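Long-range contacts in binding domain (Hc) of Paraclostridial Mosquitocidal Protein 1 (Paraclostridium bifermentans, PDB 6HOX), which belongs to a botulinum-like neurotoxin that targets Anopheles mosquitoes, serves in host nerve-cell targeting, and forms the receptor-binding part of the toxin heavy chain: residues Tyr286-Ser291 with Trp410-Ser415; Leu345-Pro350 with Arg358-Asn363; Gly365-Leu370 with Ile387-Arg392. All coordinates share one frame; numbering follows the deposited sequence.

Contact 1 (Tyr286-Ser291 with Trp410-Ser415); sequences YYPYIS and WYLYSS
Ile-290 and Trp-410 form the hydrogen-bonded pair of this antiparallel contact: Ile-290 N donates a hydrogen bond to Trp-410 O at 2.7 Å, and Trp-410 N returns one to Ile-290 O at 2.8 Å, the latter lying in the carbonyl plane. Beside them Tyr-289 and Tyr-411 make the non-hydrogen-bonded pair. The strands cross at 126° between their N-to-C directions. Strands 285-291 and 409-415 belong to the C-terminal receptor-binding half, which has the beta-trefoil fold of the clostridial neurotoxins.

Aromatic packing gathers on the face of Tyr-289 and Tyr-411. The Tyr-411 ring has Tyr-289 CB over one face, while Tyr-287 CB meets its edge, 3.7 Å from Tyr-411 CE1. Tyrosine suits this border position because its ring packs while its hydroxyl reaches a polar partner, hydrogen-bonding to Lys-280 NZ.

Aliphatic contacts join Leu-412 to Pro-288 and Ile-290. Leu-412 reaches across with both branches: CD2 lies 4.2 Å from Pro-288 CG, and the Leu-412 and Ile-290 side chains cross at about a right angle, CD1 4.2 Å from Ile-290 CG1.

The indole of Trp-410, its CG anti to the carbonyl carbon (chi1 -57°), leans over the Ile-290 to Ser-291 backbone, with CE3 3.3 Å from Ile-290 O and CZ3 3.5 Å from Ser-291 O, which meets the ring edge and has no polar partner in the model.

Contact 2 (Leu345-Pro350 with Arg358-Asn363); sequences LILTLP and RYMVLN
Ile-346 and Asn-363, and then Thr-348 and Val-361, form two hydrogen-bonded pairs that join strands 345-348 and 361-363 as neighbouring antiparallel strands of the C-terminal beta-trefoil domain. Each pair exchanges two backbone bonds. Thr-348 N reaches Val-361 O at 3.0 Å and Val-361 N reaches Thr-348 O at 2.9 Å, both nearly straight at the hydrogen. The bond from Ile-346 N to Asn-363 O is also straight at its hydrogen (173°), but the donor stands well above the carbonyl plane. Between these pairs, Leu-362 CA adds a CA-H...O contact to Ile-346 O.

On the face of Thr-348 and Asn-363, the threonine divides its branches by polarity. OG1 lies anti to the backbone N (chi1 -167°) and is hydrogen-bonded to Asn-367 N, while methyl CG2 packs 3.5 Å from Asn-363 CB. The asparagine amide bonds in turn to Gly-365 O through ND2. Beta-branched Val-361 suits the same face, laying CG2 beside the Pro-350 ring.

Leucines and a methionine supply the apolar face. Leu-345 and Leu-362 cross at about a right angle, and Leu-347 CD1 presses on Met-360 CB at 3.7 Å. Flexible and unbranched, the methionine chain bends at both chi2 (-62°) and chi3 to curl against segment 345-350; its CE lies over the Thr-348 carbonyl, and its sulfur, SD, sits 3.6 Å from Leu-349 CD2.

Contact 3 (Gly365-Leu370 with Ile387-Arg392); sequences GRNGDL and IFEMYR
Leu-370 lies side by side with Ile-387, the two side chains pointing the same way, and their CD1 methyls meet at 3.4 Å, tighter than ordinary van der Waals contact. Both residues are buried, where branched aliphatic chains suit the packing against Leu-347 and Met-360. On the other face of the strands Asp-369 and Phe-388 stand next to each other, the carboxylate and the ring both at the partly exposed margin. A water donates to Asp-369 OD1 and, weakly, to Phe-388 O. Asp-369 OD2 takes a salt bridge from Arg-366 NH2 at 3.0 Å; the long arginine chain can fold back to it, with Gly-368 O over one face of its guanidinium, and its NE pairs with Asp-336.

These residues begin and end a beta hairpin of the trefoil domain, made by strands 369-373 and 384-388. Its last hydrogen-bonded pair is closed by Asp-369 N to Phe-388 O at 2.9 Å and by Phe-388 N to Asp-369 O at 2.8 Å. Next to it, Gly-368 has positive phi (102°), and its CA lies 3.2 Å from Phe-388 O; a CB here would run into that carbonyl and also into the carbonyl O of Asn-367.

Beyond the hairpin, Arg-392 grips Glu-389 side-on, NE to OE1 and NH2 to OE2, each 2.9 Å. Both acceptors are met from above the carboxylate plane. Tyr-391 N reaches OE1 from the opposite face to Arg-392 NE, which should fix the carboxylate's rotation and probably favours its ionised form. Asn-367 brings its amide near this pair, nearly perpendicular to the carboxylate, and a water joins Asn-367 ND2 weakly to Glu-389 OE2. That ND2 is hydrogen-bonded to Leu-349 O, as Arg-392 NH2 is to Pro-350 O.

All three contacts lie within the C-terminal receptor-binding region, with contact 2 between the others: its centre is about 9 Å from those of contacts 1 and 3, which are about 15 Å apart. Contacts 2 and 3 follow in series, both nested in the loop that contact 1 closes. Backbone hydrogen bonds tie contact 1 to contact 2, Tyr-286 O with Leu-362 N and Ser-414 N with Arg-358 O, each 2.8 Å. Ser-414 OG bonds to Arg-392 O at 2.7 Å, and Arg-392 NH2 meets Pro-350 O of contact 2 at 2.6 Å. Acetate, probably from the crystallisation liquor, lies about 3 Å from the Tyr-287 side chain, and acetate also about 4 Å from Tyr-359's (nearest atoms).

Contact 1 (Tyr286-Ser291 with Trp410-Ser415)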
loop_
_atom_site.group_PDB
_atom_site.type_symbol
_atom_site.label_atom_id
_atom_site.label_comp_id
_atom_site.label_asym_id
_atom_site.label_seq_id
_atom_site.Cartn_x
_atom_site.Cartn_y
_atom_site.Cartn_z
ATOM N N TYR A 286 -8.108 17.622 28.120
ATOM C CA TYR A 286 -8.553 16.577 27.207
ATOM C C TYR A 286 -7.386 15.622 26.904
ATOM O O TYR A 286 -6.291 16.059 26.535
ATOM C CB TYR A 286 -9.061 17.181 25.899
ATOM C CG TYR A 286 -10.141 18.219 26.049
ATOM C CD1 TYR A 286 -9.821 19.552 26.227
ATOM C CD2 TYR A 286 -11.479 17.875 25.965
ATOM C CE1 TYR A 286 -10.802 20.517 26.356
ATOM C CE2 TYR A 286 -12.475 18.831 26.074
ATOM C CZ TYR A 286 -12.136 20.158 26.275
ATOM O OH TYR A 286 -13.102 21.120 26.387
ATOM N N TYR A 287 -7.644 14.321 27.051
ATOM C CA TYR A 287 -6.682 13.262 26.799
ATOM C C TYR A 287 -7.110 12.477 25.558
ATOM O O TYR A 287 -8.222 11.961 25.504
ATOM C CB TYR A 287 -6.569 12.316 27.999
ATOM C CG TYR A 287 -5.815 12.869 29.183
ATOM C CD1 TYR A 287 -6.390 13.789 30.047
ATOM C CD2 TYR A 287 -4.507 12.494 29.427
ATOM C CE1 TYR A 287 -5.692 14.299 31.135
ATOM C CE2 TYR A 287 -3.794 12.997 30.507
ATOM C CZ TYR A 287 -4.386 13.905 31.370
ATOM O OH TYR A 287 -3.659 14.399 32.423
ATOM N N PRO A 288 -6.243 12.328 24.528
ATOM C CA PRO A 288 -6.538 11.396 23.439
ATOM C C PRO A 288 -6.218 9.974 23.920
ATOM O O PRO A 288 -5.305 9.781 24.715
ATOM C CB PRO A 288 -5.622 11.895 22.315
ATOM C CG PRO A 288 -4.409 12.420 23.061
ATOM C CD PRO A 288 -4.965 13.029 24.338
ATOM N N TYR A 289 -6.959 8.986 23.415
ATOM C CA TYR A 289 -6.674 7.584 23.709
ATOM C C TYR A 289 -7.104 6.718 22.512
ATOM O O TYR A 289 -7.918 7.141 21.692
ATOM C CB TYR A 289 -7.357 7.173 25.022
ATOM C CG TYR A 289 -8.865 7.124 24.969
ATOM C CD1 TYR A 289 -9.621 8.276 25.098
ATOM C CD2 TYR A 289 -9.536 5.929 24.773
ATOM C CE1 TYR A 289 -11.004 8.247 25.035
ATOM C CE2 TYR A 289 -10.922 5.881 24.710
ATOM C CZ TYR A 289 -11.657 7.044 24.840
ATOM O OH TYR A 289 -13.025 6.998 24.779
ATOM N N ILE A 290 -6.521 5.517 22.396
ATOM C CA ILE A 290 -7.000 4.529 21.428
ATOM C C ILE A 290 -8.027 3.650 22.145
ATOM O O ILE A 290 -7.747 3.072 23.187
ATOM C CB ILE A 290 -5.858 3.693 20.814
ATOM C CG1 ILE A 290 -4.759 4.564 20.205
ATOM C CG2 ILE A 290 -6.403 2.730 19.766
ATOM C CD1 ILE A 290 -5.168 5.218 18.905
ATOM N N SER A 291 -9.229 3.585 21.575
ATOM C CA SER A 291 -10.296 2.785 22.112
ATOM C C SER A 291 -10.101 1.325 21.697
ATOM O O SER A 291 -9.231 1.021 20.888
ATOM C CB SER A 291 -11.618 3.318 21.661
ATOM O OG SER A 291 -12.664 2.807 22.462
ATOM N N TRP A 410 -6.331 2.905 25.570
ATOM C CA TRP A 410 -4.924 3.097 25.871
ATOM C C TRP A 410 -4.584 4.558 25.604
ATOM O O TRP A 410 -4.854 5.061 24.509
ATOM C CB TRP A 410 -4.050 2.142 25.052
ATOM C CG TRP A 410 -4.400 0.704 25.264
ATOM C CD1 TRP A 410 -3.914 -0.127 26.228
ATOM C CD2 TRP A 410 -5.371 -0.062 24.526
ATOM N NE1 TRP A 410 -4.499 -1.360 26.133
ATOM C CE2 TRP A 410 -5.390 -1.356 25.093
ATOM C CE3 TRP A 410 -6.214 0.212 23.442
ATOM C CZ2 TRP A 410 -6.215 -2.371 24.606
ATOM C CZ3 TRP A 410 -7.028 -0.792 22.960
ATOM C CH2 TRP A 410 -7.031 -2.064 23.540
ATOM N N TYR A 411 -4.050 5.228 26.632
ATOM C CA TYR A 411 -3.665 6.642 26.534
ATOM C C TYR A 411 -2.386 6.751 25.708
ATOM O O TYR A 411 -1.600 5.797 25.643
ATOM C CB TYR A 411 -3.522 7.265 27.925
ATOM C CG TYR A 411 -4.857 7.460 28.598
ATOM C CD1 TYR A 411 -5.640 8.567 28.302
ATOM C CD2 TYR A 411 -5.370 6.513 29.473
ATOM C CE1 TYR A 411 -6.877 8.750 28.892
ATOM C CE2 TYR A 411 -6.613 6.679 30.065
ATOM C CZ TYR A 411 -7.369 7.804 29.773
ATOM O OH TYR A 411 -8.603 7.984 30.331
ATOM N N LEU A 412 -2.215 7.901 25.061
ATOM C CA LEU A 412 -0.983 8.180 24.319
ATOM C C LEU A 412 0.045 8.748 25.308
ATOM O O LEU A 412 -0.331 9.494 26.224
ATOM C CB LEU A 412 -1.274 9.170 23.187
ATOM C CG LEU A 412 -1.852 8.599 21.893
ATOM C CD1 LEU A 412 -3.166 7.892 22.143
ATOM C CD2 LEU A 412 -2.045 9.712 20.873
ATOM N N TYR A 413 1.322 8.378 25.140
ATOM C CA TYR A 413 2.384 8.904 26.002
ATOM C C TYR A 413 3.721 8.987 25.252
ATOM O O TYR A 413 3.944 8.321 24.214
ATOM C CB TYR A 413 2.467 8.092 27.302
ATOM C CG TYR A 413 3.290 6.834 27.235
ATOM C CD1 TYR A 413 2.825 5.715 26.554
ATOM C CD2 TYR A 413 4.530 6.753 27.852
ATOM C CE1 TYR A 413 3.586 4.560 26.453
ATOM C CE2 TYR A 413 5.299 5.602 27.770
ATOM C CZ TYR A 413 4.821 4.502 27.075
ATOM O OH TYR A 413 5.546 3.348 27.009
ATOM N N SER A 414 4.609 9.837 25.783
ATOM C CA SER A 414 5.978 9.978 25.301
ATOM C C SER A 414 6.907 8.996 26.028
ATOM O O SER A 414 7.226 9.220 27.185
ATOM C CB SER A 414 6.450 11.379 25.469
ATOM O OG SER A 414 7.807 11.476 25.087
ATOM N N SER A 415 7.352 7.937 25.333
ATOM C CA SER A 415 8.206 6.886 25.930
ATOM C C SER A 415 9.686 7.227 25.739
ATOM O O SER A 415 10.218 7.125 24.634
ATOM C CB SER A 415 7.928 5.502 25.372
ATOM O OG SER A 415 8.884 4.554 25.876
#

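Contact 2 (Leu345-Pro350 with Arg358-Asn363)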
loop_
_atom_site.group_PDB
_atom_site.type_symbol
_atom_site.label_atom_id
_atom_site.label_comp_id
_atom_site.label_asym_id
_atom_site.label_seq_id
_atom_site.Cartn_x
_atom_site.Cartn_y
_atom_site.Cartn_z
ATOM N N LEU A 345 -6.967 22.650 18.907
ATOM C CA LEU A 345 -6.150 21.874 19.825
ATOM C C LEU A 345 -5.166 20.989 19.038
ATOM O O LEU A 345 -5.512 20.468 17.959
ATOM C CB LEU A 345 -7.059 21.041 20.734
ATOM C CG LEU A 345 -8.080 21.836 21.563
ATOM C CD1 LEU A 345 -8.682 20.952 22.643
ATOM C CD2 LEU A 345 -7.453 23.072 22.186
ATOM N N ILE A 346 -3.955 20.832 19.607
ATOM C CA ILE A 346 -2.892 19.985 19.055
ATOM C C ILE A 346 -2.419 18.973 20.110
ATOM O O ILE A 346 -2.620 19.135 21.333
ATOM C CB ILE A 346 -1.728 20.827 18.501
ATOM C CG1 ILE A 346 -1.065 21.689 19.578
ATOM C CG2 ILE A 346 -2.182 21.663 17.311
ATOM C CD1 ILE A 346 0.270 22.259 19.153
ATOM N N LEU A 347 -1.811 17.890 19.612
ATOM C CA LEU A 347 -1.269 16.843 20.445
ATOM C C LEU A 347 -0.002 17.382 21.089
ATOM O O LEU A 347 0.909 17.775 20.389
ATOM C CB LEU A 347 -0.961 15.620 19.575
ATOM C CG LEU A 347 -0.449 14.376 20.295
ATOM C CD1 LEU A 347 -1.538 13.787 21.170
ATOM C CD2 LEU A 347 0.038 13.344 19.280
ATOM N N THR A 348 0.027 17.430 22.420
ATOM C CA THR A 348 1.202 17.949 23.120
ATOM C C THR A 348 1.256 17.349 24.529
ATOM O O THR A 348 0.420 16.535 24.901
ATOM C CB THR A 348 1.193 19.485 23.082
ATOM O OG1 THR A 348 2.482 19.952 23.487
ATOM C CG2 THR A 348 0.105 20.090 23.946
ATOM N N LEU A 349 2.289 17.720 25.281
ATOM C CA LEU A 349 2.375 17.367 26.678
ATOM C C LEU A 349 1.813 18.523 27.487
ATOM O O LEU A 349 1.857 19.681 27.061
ATOM C CB LEU A 349 3.825 17.069 27.078
ATOM C CG LEU A 349 4.371 15.719 26.614
ATOM C CD1 LEU A 349 5.888 15.717 26.585
ATOM C CD2 LEU A 349 3.858 14.598 27.481
ATOM N N PRO A 350 1.294 18.240 28.698
ATOM C CA PRO A 350 0.889 19.305 29.607
ATOM C C PRO A 350 2.135 19.915 30.266
ATOM O O PRO A 350 3.221 19.291 30.305
ATOM C CB PRO A 350 0.004 18.559 30.608
ATOM C CG PRO A 350 0.649 17.188 30.697
ATOM C CD PRO A 350 1.169 16.903 29.300
ATOM N N ARG A 358 4.021 11.533 31.466
ATOM C CA ARG A 358 4.382 11.539 30.048
ATOM C C ARG A 358 3.153 11.352 29.144
ATOM O O ARG A 358 3.306 11.205 27.911
ATOM C CB ARG A 358 5.427 10.441 29.825
ATOM C CG ARG A 358 6.791 10.775 30.414
ATOM C CD ARG A 358 7.753 9.599 30.405
ATOM N NE ARG A 358 9.123 10.049 30.588
ATOM C CZ ARG A 358 9.950 10.436 29.613
ATOM N NH1 ARG A 358 9.559 10.423 28.350
ATOM N NH2 ARG A 358 11.182 10.819 29.911
ATOM N N TYR A 359 1.948 11.375 29.732
ATOM C CA TYR A 359 0.704 11.251 28.974
ATOM C C TYR A 359 0.479 12.505 28.133
ATOM O O TYR A 359 0.675 13.646 28.595
ATOM C CB TYR A 359 -0.499 11.005 29.893
ATOM C CG TYR A 359 -0.398 9.718 30.657
ATOM C CD1 TYR A 359 -0.498 8.493 30.016
ATOM C CD2 TYR A 359 -0.141 9.714 32.016
ATOM C CE1 TYR A 359 -0.352 7.302 30.707
ATOM C CE2 TYR A 359 -0.007 8.529 32.726
ATOM C CZ TYR A 359 -0.117 7.320 32.071
ATOM O OH TYR A 359 0.016 6.155 32.770
ATOM N N MET A 360 0.032 12.286 26.892
ATOM C CA MET A 360 -0.237 13.376 25.983
ATOM C C MET A 360 -1.644 13.898 26.263
ATOM O O MET A 360 -2.499 13.128 26.667
ATOM C CB MET A 360 -0.145 12.937 24.517
ATOM C CG MET A 360 1.157 12.239 24.161
ATOM S SD MET A 360 2.647 13.257 24.364
ATOM C CE MET A 360 2.466 14.426 23.024
ATOM N N VAL A 361 -1.845 15.192 25.993
ATOM C CA VAL A 361 -3.099 15.870 26.095
ATOM C C VAL A 361 -3.335 16.610 24.777
ATOM O O VAL A 361 -2.450 16.639 23.920
ATOM C CB VAL A 361 -3.106 16.840 27.303
ATOM C CG1 VAL A 361 -2.925 16.094 28.617
ATOM C CG2 VAL A 361 -2.047 17.927 27.159
ATOM N N LEU A 362 -4.543 17.168 24.620
ATOM C CA LEU A 362 -4.887 18.065 23.540
ATOM C C LEU A 362 -4.971 19.480 24.112
ATOM O O LEU A 362 -5.751 19.728 25.011
ATOM C CB LEU A 362 -6.227 17.659 22.917
ATOM C CG LEU A 362 -6.346 16.197 22.512
ATOM C CD1 LEU A 362 -7.716 15.922 21.925
ATOM C CD2 LEU A 362 -5.247 15.804 21.526
ATOM N N ASN A 363 -4.161 20.390 23.569
ATOM C CA ASN A 363 -3.987 21.699 24.144
ATOM C C ASN A 363 -3.785 22.696 23.010
ATOM O O ASN A 363 -3.212 22.344 21.996
ATOM C CB ASN A 363 -2.796 21.724 25.102
ATOM C CG ASN A 363 -2.930 22.741 26.216
ATOM O OD1 ASN A 363 -3.716 22.555 27.131
ATOM N ND2 ASN A 363 -2.128 23.787 26.175
#

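Contact 3 (Gly365-Leu370 with Ile387-Arg392)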
loop_
_atom_site.group_PDB
_atom_site.type_symbol
_atom_site.label_atom_id
_atom_site.label_comp_id
_atom_site.label_asym_id
_atom_site.label_seq_id
_atom_site.Cartn_x
_atom_site.Cartn_y
_atom_site.Cartn_z
ATOM N N GLY A 365 -1.988 25.303 23.624
ATOM C CA GLY A 365 -0.609 25.655 23.937
ATOM C C GLY A 365 0.383 24.557 23.564
ATOM O O GLY A 365 0.486 23.528 24.257
ATOM N N ARG A 366 1.119 24.816 22.478
ATOM C CA ARG A 366 2.269 24.043 22.015
ATOM C C ARG A 366 3.313 23.973 23.134
ATOM O O ARG A 366 3.753 25.005 23.638
ATOM C CB ARG A 366 2.836 24.724 20.765
ATOM C CG ARG A 366 3.726 23.859 19.887
ATOM C CD ARG A 366 3.817 24.452 18.494
ATOM N NE ARG A 366 4.635 23.622 17.623
ATOM C CZ ARG A 366 5.967 23.620 17.591
ATOM N NH1 ARG A 366 6.666 24.494 18.305
ATOM N NH2 ARG A 366 6.602 22.734 16.842
ATOM N N ASN A 367 3.677 22.749 23.525
ATOM C CA ASN A 367 4.596 22.479 24.614
ATOM C C ASN A 367 5.602 21.403 24.173
ATOM O O ASN A 367 5.426 20.221 24.456
ATOM C CB ASN A 367 3.859 22.029 25.877
ATOM C CG ASN A 367 4.810 21.752 27.018
ATOM O OD1 ASN A 367 5.916 22.282 27.030
ATOM N ND2 ASN A 367 4.400 20.944 27.977
ATOM N N GLY A 368 6.665 21.844 23.500
ATOM C CA GLY A 368 7.654 20.971 22.910
ATOM C C GLY A 368 7.424 20.858 21.417
ATOM O O GLY A 368 6.608 21.600 20.869
ATOM N N ASP A 369 8.158 19.941 20.770
ATOM C CA ASP A 369 8.093 19.744 19.330
ATOM C C ASP A 369 7.804 18.269 19.050
ATOM O O ASP A 369 8.222 17.405 19.802
ATOM C CB ASP A 369 9.388 20.190 18.645
ATOM C CG ASP A 369 9.705 21.659 18.876
ATOM O OD1 ASP A 369 10.312 21.971 19.914
ATOM O OD2 ASP A 369 9.302 22.481 18.038
ATOM N N LEU A 370 7.024 18.040 17.990
ATOM C CA LEU A 370 6.794 16.746 17.382
ATOM C C LEU A 370 7.579 16.708 16.077
ATOM O O LEU A 370 7.557 17.670 15.313
ATOM C CB LEU A 370 5.306 16.548 17.090
ATOM C CG LEU A 370 4.507 15.820 18.158
ATOM C CD1 LEU A 370 4.712 16.486 19.499
ATOM C CD2 LEU A 370 3.030 15.761 17.780
ATOM N N ILE A 387 8.859 12.999 20.261
ATOM C CA ILE A 387 8.502 14.085 21.158
ATOM C C ILE A 387 9.807 14.670 21.713
ATOM O O ILE A 387 10.608 13.932 22.304
ATOM C CB ILE A 387 7.615 13.582 22.323
ATOM C CG1 ILE A 387 6.407 12.757 21.864
ATOM C CG2 ILE A 387 7.217 14.736 23.229
ATOM C CD1 ILE A 387 5.484 13.485 20.936
ATOM N N PHE A 388 9.989 15.980 21.524
ATOM C CA PHE A 388 11.113 16.753 22.050
ATOM C C PHE A 388 10.564 17.704 23.102
ATOM O O PHE A 388 9.815 18.613 22.760
ATOM C CB PHE A 388 11.789 17.617 20.981
ATOM C CG PHE A 388 12.556 16.829 19.959
ATOM C CD1 PHE A 388 13.879 16.484 20.182
ATOM C CD2 PHE A 388 11.945 16.401 18.791
ATOM C CE1 PHE A 388 14.579 15.730 19.257
ATOM C CE2 PHE A 388 12.650 15.648 17.867
ATOM C CZ PHE A 388 13.966 15.315 18.101
ATOM N N GLU A 389 10.929 17.470 24.363
ATOM C CA GLU A 389 10.402 18.261 25.468
ATOM C C GLU A 389 11.431 18.226 26.594
ATOM O O GLU A 389 12.146 17.243 26.767
ATOM C CB GLU A 389 9.036 17.727 25.911
ATOM C CG GLU A 389 8.253 18.683 26.798
ATOM C CD GLU A 389 8.329 18.489 28.309
ATOM O OE1 GLU A 389 8.788 17.420 28.783
ATOM O OE2 GLU A 389 7.887 19.410 29.017
ATOM N N MET A 390 11.475 19.313 27.359
ATOM C CA MET A 390 12.539 19.523 28.326
ATOM C C MET A 390 12.754 18.266 29.179
ATOM O O MET A 390 13.871 17.799 29.305
ATOM C CB MET A 390 12.235 20.718 29.230
ATOM C CG MET A 390 13.493 21.413 29.692
ATOM S SD MET A 390 13.175 23.129 30.101
ATOM C CE MET A 390 14.847 23.680 30.452
ATOM N N TYR A 391 11.679 17.696 29.727
ATOM C CA TYR A 391 11.813 16.607 30.688
ATOM C C TYR A 391 11.317 15.266 30.147
ATOM O O TYR A 391 11.551 14.280 30.791
ATOM C CB TYR A 391 11.038 16.926 31.966
ATOM C CG TYR A 391 11.410 18.259 32.558
ATOM C CD1 TYR A 391 12.657 18.464 33.130
ATOM C CD2 TYR A 391 10.530 19.326 32.498
ATOM C CE1 TYR A 391 13.011 19.701 33.653
ATOM C CE2 TYR A 391 10.867 20.562 33.019
ATOM C CZ TYR A 391 12.112 20.752 33.592
ATOM O OH TYR A 391 12.426 21.981 34.086
ATOM N N ARG A 392 10.618 15.238 29.005
ATOM C CA ARG A 392 9.873 14.038 28.607
ATOM C C ARG A 392 10.086 13.721 27.119
ATOM O O ARG A 392 9.154 13.368 26.401
ATOM C CB ARG A 392 8.395 14.217 28.956
ATOM C CG ARG A 392 8.115 14.266 30.456
ATOM C CD ARG A 392 6.756 14.866 30.778
ATOM N NE ARG A 392 6.683 16.289 30.473
ATOM C CZ ARG A 392 5.640 17.064 30.772
ATOM N NH1 ARG A 392 4.580 16.539 31.365
ATOM N NH2 ARG A 392 5.660 18.351 30.486
HETATM O O HOH W 1 6.306 21.750 30.735
HETATM O O HOH W 2 11.524 21.516 22.148
#